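PDB 5EZM: 4-amino-4-deoxy-L-arabinose transferase or related glycosyltransferases of PMT family from Cupriavidus metallidurans, which probably transfers a pentose, 4-amino-4-deoxy-L-arabinose, to lipid A as a zinc-binding integral membrane glycosyltransferase of the GT-C fold. Local coordinates for residues K476-D490 with F528-M542. Residues are numbered along the deposited sequence; the frame is centred on the assembly and turned at random.
Sequences KLTPEMPLYGVQMLD and FTKLWKNGQPAMAVM
Strands 483-486 and 539-542 run parallel, L483 beside M539 and G485 beside V541, as neighbours in the mixed β-sheet of the α/β C-terminal domain, away from the zinc site. Four backbone hydrogen bonds join them: M539 N to P482 O, Y484 N to M539 O, V541 N to Y484 O (2.7 Å, nearly straight) and V486 N to V541 O. Helix 525-534, which leads into the second strand, packs over the face carrying Y484 and A540. There the Y484 and F528 rings form an edge-to-face pair, planes at 70°, with the F528 edge directed at the Y484 face and CE1 of F528 3.5 Å from CD2 of Y484. P482 CB lies over the opposite face of the tyrosine, whose CE2 also meets A538 CB at 3.5 Å, while its OH reaches L531 CD1. Cutting Y484 back to an alanine is likely to open a gap between helix and sheet and leave the F528 edge without its aromatic partner. V486 CG2, set beside its own backbone N (CG1 is anti, chi1 -170°), sits over the F528 ring, a CH-pi contact 4.1 Å from the centroid. On the other face of the sheet, L483 CD1 fits between M539 CB and V541 CG2. The extended M539 side chain continues past M481 CE to L477, and its terminal CE stops 3.7 Å from K476 CB.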
loop_
_atom_site.group_PDB
_atom_site.type_symbol
_atom_site.label_atom_id
_atom_site.label_comp_id
_atom_site.label_asym_id
_atom_site.label_seq_id
_atom_site.Cartn_x
_atom_site.Cartn_y
_atom_site.Cartn_z
ATOM N N LYS A 476 14.002 25.016 -17.608
ATOM C CA LYS A 476 13.310 26.248 -17.954
ATOM C C LYS A 476 12.088 26.543 -17.097
ATOM O O LYS A 476 11.597 27.677 -17.131
ATOM C CB LYS A 476 12.886 26.224 -19.430
ATOM C CG LYS A 476 14.049 26.256 -20.400
ATOM C CD LYS A 476 14.877 27.521 -20.216
ATOM C CE LYS A 476 16.047 27.564 -21.186
ATOM N NZ LYS A 476 16.971 26.406 -21.002
ATOM N N LEU A 477 11.583 25.576 -16.335
ATOM C CA LEU A 477 10.406 25.782 -15.500
ATOM C C LEU A 477 10.814 26.350 -14.145
ATOM O O LEU A 477 11.716 25.822 -13.485
ATOM C CB LEU A 477 9.640 24.472 -15.315
ATOM C CG LEU A 477 8.386 24.526 -14.437
ATOM C CD1 LEU A 477 7.327 25.421 -15.063
ATOM C CD2 LEU A 477 7.830 23.126 -14.183
ATOM N N THR A 478 10.145 27.421 -13.735
ATOM C CA THR A 478 10.364 28.086 -12.462
ATOM C C THR A 478 9.172 27.871 -11.535
ATOM O O THR A 478 8.070 27.544 -11.991
ATOM C CB THR A 478 10.583 29.589 -12.678
ATOM O OG1 THR A 478 9.353 30.195 -13.092
ATOM C CG2 THR A 478 11.637 29.822 -13.746
ATOM N N PRO A 479 9.355 28.034 -10.218
ATOM C CA PRO A 479 8.219 27.825 -9.303
ATOM C C PRO A 479 7.100 28.839 -9.474
ATOM O O PRO A 479 5.937 28.501 -9.220
ATOM C CB PRO A 479 8.862 27.915 -7.911
ATOM C CG PRO A 479 10.142 28.635 -8.123
ATOM C CD PRO A 479 10.614 28.240 -9.484
ATOM N N GLU A 480 7.404 30.067 -9.895
ATOM C CA GLU A 480 6.350 31.043 -10.143
ATOM C C GLU A 480 5.650 30.831 -11.479
ATOM O O GLU A 480 4.634 31.485 -11.738
ATOM C CB GLU A 480 6.912 32.467 -10.076
ATOM C CG GLU A 480 8.035 32.758 -11.061
ATOM C CD GLU A 480 9.406 32.393 -10.517
ATOM O OE1 GLU A 480 9.475 31.786 -9.424
ATOM O OE2 GLU A 480 10.415 32.719 -11.180
ATOM N N MET A 481 6.161 29.943 -12.326
ATOM C CA MET A 481 5.523 29.644 -13.600
ATOM C C MET A 481 4.393 28.638 -13.403
ATOM O O MET A 481 4.541 27.682 -12.637
ATOM C CB MET A 481 6.531 29.072 -14.588
ATOM C CG MET A 481 7.143 30.078 -15.522
ATOM S SD MET A 481 8.205 29.247 -16.712
ATOM C CE MET A 481 7.036 28.096 -17.424
ATOM N N PRO A 482 3.265 28.820 -14.081
ATOM C CA PRO A 482 2.228 27.787 -14.061
ATOM C C PRO A 482 2.653 26.572 -14.867
ATOM O O PRO A 482 3.374 26.673 -15.863
ATOM C CB PRO A 482 1.017 28.477 -14.705
ATOM C CG PRO A 482 1.334 29.926 -14.701
ATOM C CD PRO A 482 2.818 30.034 -14.781
ATOM N N LEU A 483 2.199 25.407 -14.418
ATOM C CA LEU A 483 2.335 24.161 -15.167
ATOM C C LEU A 483 0.923 23.598 -15.308
ATOM O O LEU A 483 0.444 22.852 -14.448
ATOM C CB LEU A 483 3.283 23.189 -14.475
ATOM C CG LEU A 483 3.431 21.825 -15.156
ATOM C CD1 LEU A 483 4.015 21.970 -16.556
ATOM C CD2 LEU A 483 4.270 20.879 -14.305
ATOM N N TYR A 484 0.252 23.976 -16.392
ATOM C CA TYR A 484 -1.136 23.585 -16.588
ATOM C C TYR A 484 -1.250 22.091 -16.858
ATOM O O TYR A 484 -0.471 21.518 -17.622
ATOM C CB TYR A 484 -1.751 24.359 -17.751
ATOM C CG TYR A 484 -1.792 25.854 -17.553
ATOM C CD1 TYR A 484 -2.723 26.437 -16.707
ATOM C CD2 TYR A 484 -0.910 26.686 -18.228
ATOM C CE1 TYR A 484 -2.768 27.801 -16.528
ATOM C CE2 TYR A 484 -0.949 28.051 -18.057
ATOM C CZ TYR A 484 -1.879 28.606 -17.207
ATOM O OH TYR A 484 -1.920 29.971 -17.035
ATOM N N GLY A 485 -2.229 21.461 -16.219
ATOM C CA GLY A 485 -2.582 20.095 -16.540
ATOM C C GLY A 485 -3.816 20.075 -17.415
ATOM O O GLY A 485 -4.941 20.160 -16.914
ATOM N N VAL A 486 -3.618 19.979 -18.726
ATOM C CA VAL A 486 -4.713 20.101 -19.679
ATOM C C VAL A 486 -5.488 18.794 -19.736
ATOM O O VAL A 486 -5.149 17.892 -20.511
ATOM C CB VAL A 486 -4.189 20.499 -21.070
ATOM C CG1 VAL A 486 -5.346 20.868 -21.986
ATOM C CG2 VAL A 486 -3.200 21.651 -20.947
ATOM N N GLN A 487 -6.534 18.690 -18.914
ATOM C CA GLN A 487 -7.348 17.478 -18.811
ATOM C C GLN A 487 -6.482 16.245 -18.568
ATOM O O GLN A 487 -6.691 15.181 -19.156
ATOM C CB GLN A 487 -8.226 17.302 -20.050
ATOM C CG GLN A 487 -9.339 18.330 -20.149
ATOM C CD GLN A 487 -10.278 18.067 -21.308
ATOM O OE1 GLN A 487 -9.889 17.478 -22.319
ATOM N NE2 GLN A 487 -11.526 18.499 -21.165
ATOM N N MET A 488 -5.493 16.395 -17.691
ATOM C CA MET A 488 -4.582 15.304 -17.361
ATOM C C MET A 488 -4.086 15.511 -15.941
ATOM O O MET A 488 -3.435 16.521 -15.652
ATOM C CB MET A 488 -3.405 15.237 -18.339
ATOM C CG MET A 488 -2.223 14.429 -17.819
ATOM S SD MET A 488 -1.027 13.979 -19.093
ATOM C CE MET A 488 -1.830 12.565 -19.844
ATOM N N LEU A 489 -4.401 14.567 -15.060
ATOM C CA LEU A 489 -3.929 14.598 -13.679
ATOM C C LEU A 489 -2.687 13.720 -13.617
ATOM O O LEU A 489 -2.759 12.528 -13.317
ATOM C CB LEU A 489 -5.009 14.129 -12.711
ATOM C CG LEU A 489 -4.627 14.134 -11.228
ATOM C CD1 LEU A 489 -4.000 15.466 -10.836
ATOM C CD2 LEU A 489 -5.840 13.827 -10.354
ATOM N N ASP A 490 -1.540 14.314 -13.926
ATOM C CA ASP A 490 -0.277 13.595 -13.834
ATOM C C ASP A 490 0.075 13.393 -12.366
ATOM O O ASP A 490 0.202 14.362 -11.611
ATOM C CB ASP A 490 0.825 14.359 -14.558
ATOM C CG ASP A 490 1.970 13.464 -14.975
ATOM O OD1 ASP A 490 2.492 13.660 -16.090
ATOM O OD2 ASP A 490 2.345 12.560 -14.196
ATOM N N PHE A 528 -8.450 28.182 -21.167
ATOM C CA PHE A 528 -7.019 27.916 -21.180
ATOM C C PHE A 528 -6.371 28.410 -22.464
ATOM O O PHE A 528 -5.176 28.724 -22.467
ATOM C CB PHE A 528 -6.758 26.423 -20.993
ATOM C CG PHE A 528 -5.366 26.004 -21.362
ATOM C CD1 PHE A 528 -4.297 26.296 -20.532
ATOM C CD2 PHE A 528 -5.126 25.325 -22.547
ATOM C CE1 PHE A 528 -3.011 25.916 -20.874
ATOM C CE2 PHE A 528 -3.843 24.938 -22.894
ATOM C CZ PHE A 528 -2.784 25.233 -22.057
ATOM N N THR A 529 -7.126 28.476 -23.566
ATOM C CA THR A 529 -6.550 28.998 -24.801
ATOM C C THR A 529 -6.242 30.484 -24.670
ATOM O O THR A 529 -5.162 30.938 -25.070
ATOM C CB THR A 529 -7.485 28.748 -25.986
ATOM O OG1 THR A 529 -8.674 29.538 -25.844
ATOM C CG2 THR A 529 -7.863 27.277 -26.067
ATOM N N LYS A 530 -7.176 31.256 -24.106
ATOM C CA LYS A 530 -6.938 32.681 -23.902
ATOM C C LYS A 530 -5.827 32.916 -22.888
ATOM O O LYS A 530 -4.985 33.804 -23.076
ATOM C CB LYS A 530 -8.227 33.369 -23.457
ATOM C CG LYS A 530 -9.360 33.239 -24.458
ATOM C CD LYS A 530 -9.030 33.944 -25.759
ATOM C CE LYS A 530 -10.046 33.606 -26.833
ATOM N NZ LYS A 530 -10.062 32.144 -27.128
ATOM N N LEU A 531 -5.804 32.132 -21.805
ATOM C CA LEU A 531 -4.683 32.219 -20.874
ATOM C C LEU A 531 -3.369 31.870 -21.557
ATOM O O LEU A 531 -2.318 32.416 -21.207
ATOM C CB LEU A 531 -4.908 31.292 -19.680
ATOM C CG LEU A 531 -5.489 31.901 -18.406
ATOM C CD1 LEU A 531 -5.628 30.827 -17.341
ATOM C CD2 LEU A 531 -4.610 33.033 -17.908
ATOM N N TRP A 532 -3.418 30.975 -22.542
ATOM C CA TRP A 532 -2.215 30.446 -23.172
ATOM C C TRP A 532 -1.647 31.419 -24.193
ATOM O O TRP A 532 -0.423 31.544 -24.319
ATOM C CB TRP A 532 -2.540 29.105 -23.826
ATOM C CG TRP A 532 -1.381 28.405 -24.457
ATOM C CD1 TRP A 532 -1.075 28.359 -25.786
ATOM C CD2 TRP A 532 -0.384 27.624 -23.788
ATOM N NE1 TRP A 532 0.055 27.606 -25.983
ATOM C CE2 TRP A 532 0.496 27.139 -24.773
ATOM C CE3 TRP A 532 -0.148 27.290 -22.450
ATOM C CZ2 TRP A 532 1.591 26.341 -24.465
ATOM C CZ3 TRP A 532 0.942 26.497 -22.147
ATOM C CH2 TRP A 532 1.799 26.035 -23.150
ATOM N N LYS A 533 -2.515 32.115 -24.925
ATOM C CA LYS A 533 -2.072 33.049 -25.950
ATOM C C LYS A 533 -1.900 34.470 -25.435
ATOM O O LYS A 533 -1.177 35.253 -26.062
ATOM C CB LYS A 533 -3.059 33.055 -27.122
ATOM C CG LYS A 533 -3.047 31.774 -27.939
ATOM C CD LYS A 533 -3.915 31.893 -29.180
ATOM C CE LYS A 533 -5.382 32.017 -28.817
ATOM N NZ LYS A 533 -6.242 32.035 -30.033
ATOM N N ASN A 534 -2.536 34.826 -24.317
ATOM C CA ASN A 534 -2.473 36.188 -23.813
ATOM C C ASN A 534 -1.954 36.307 -22.390
ATOM O O ASN A 534 -1.582 37.412 -21.982
ATOM C CB ASN A 534 -3.857 36.854 -23.891
ATOM C CG ASN A 534 -4.370 36.967 -25.316
ATOM O OD1 ASN A 534 -5.033 36.060 -25.821
ATOM N ND2 ASN A 534 -4.065 38.084 -25.973
ATOM N N GLY A 535 -1.914 35.221 -21.628
ATOM C CA GLY A 535 -1.465 35.270 -20.254
ATOM C C GLY A 535 0.046 35.273 -20.140
ATOM O O GLY A 535 0.775 35.590 -21.084
ATOM N N GLN A 536 0.517 34.915 -18.950
ATOM C CA GLN A 536 1.943 34.876 -18.682
ATOM C C GLN A 536 2.575 33.664 -19.359
ATOM O O GLN A 536 1.885 32.703 -19.706
ATOM C CB GLN A 536 2.193 34.829 -17.176
ATOM C CG GLN A 536 1.579 33.629 -16.477
ATOM C CD GLN A 536 1.918 33.592 -15.001
ATOM O OE1 GLN A 536 2.986 34.046 -14.586
ATOM N NE2 GLN A 536 1.005 33.060 -14.196
ATOM N N PRO A 537 3.891 33.692 -19.574
ATOM C CA PRO A 537 4.570 32.500 -20.096
ATOM C C PRO A 537 4.443 31.341 -19.120
ATOM O O PRO A 537 4.697 31.485 -17.921
ATOM C CB PRO A 537 6.025 32.957 -20.254
ATOM C CG PRO A 537 6.156 34.131 -19.344
ATOM C CD PRO A 537 4.826 34.816 -19.400
ATOM N N ALA A 538 4.034 30.190 -19.642
ATOM C CA ALA A 538 3.810 29.022 -18.804
ATOM C C ALA A 538 4.059 27.762 -19.620
ATOM O O ALA A 538 4.304 27.810 -20.828
ATOM C CB ALA A 538 2.396 29.023 -18.218
ATOM N N MET A 539 4.007 26.626 -18.931
ATOM C CA MET A 539 4.101 25.315 -19.546
ATOM C C MET A 539 2.794 24.568 -19.323
ATOM O O MET A 539 1.933 24.995 -18.550
ATOM C CB MET A 539 5.275 24.508 -18.976
ATOM C CG MET A 539 6.638 25.057 -19.331
ATOM S SD MET A 539 7.965 23.968 -18.790
ATOM C CE MET A 539 9.399 24.920 -19.288
ATOM N N ALA A 540 2.657 23.438 -20.010
ATOM C CA ALA A 540 1.464 22.614 -19.884
ATOM C C ALA A 540 1.828 21.160 -20.133
ATOM O O ALA A 540 2.698 20.860 -20.958
ATOM C CB ALA A 540 0.369 23.059 -20.858
ATOM N N VAL A 541 1.161 20.266 -19.406
ATOM C CA VAL A 541 1.297 18.824 -19.573
ATOM C C VAL A 541 -0.022 18.296 -20.113
ATOM O O VAL A 541 -1.092 18.642 -19.597
ATOM C CB VAL A 541 1.661 18.129 -18.250
ATOM C CG1 VAL A 541 1.815 16.631 -18.459
ATOM C CG2 VAL A 541 2.933 18.715 -17.671
ATOM N N MET A 542 0.047 17.465 -21.151
ATOM C CA MET A 542 -1.166 16.908 -21.735
ATOM C C MET A 542 -0.847 15.541 -22.316
ATOM O O MET A 542 0.311 15.132 -22.390
ATOM C CB MET A 542 -1.744 17.837 -22.804
ATOM C CG MET A 542 -0.830 18.032 -24.002
ATOM S SD MET A 542 -1.249 19.507 -24.949
ATOM C CE MET A 542 -0.907 20.786 -23.742
#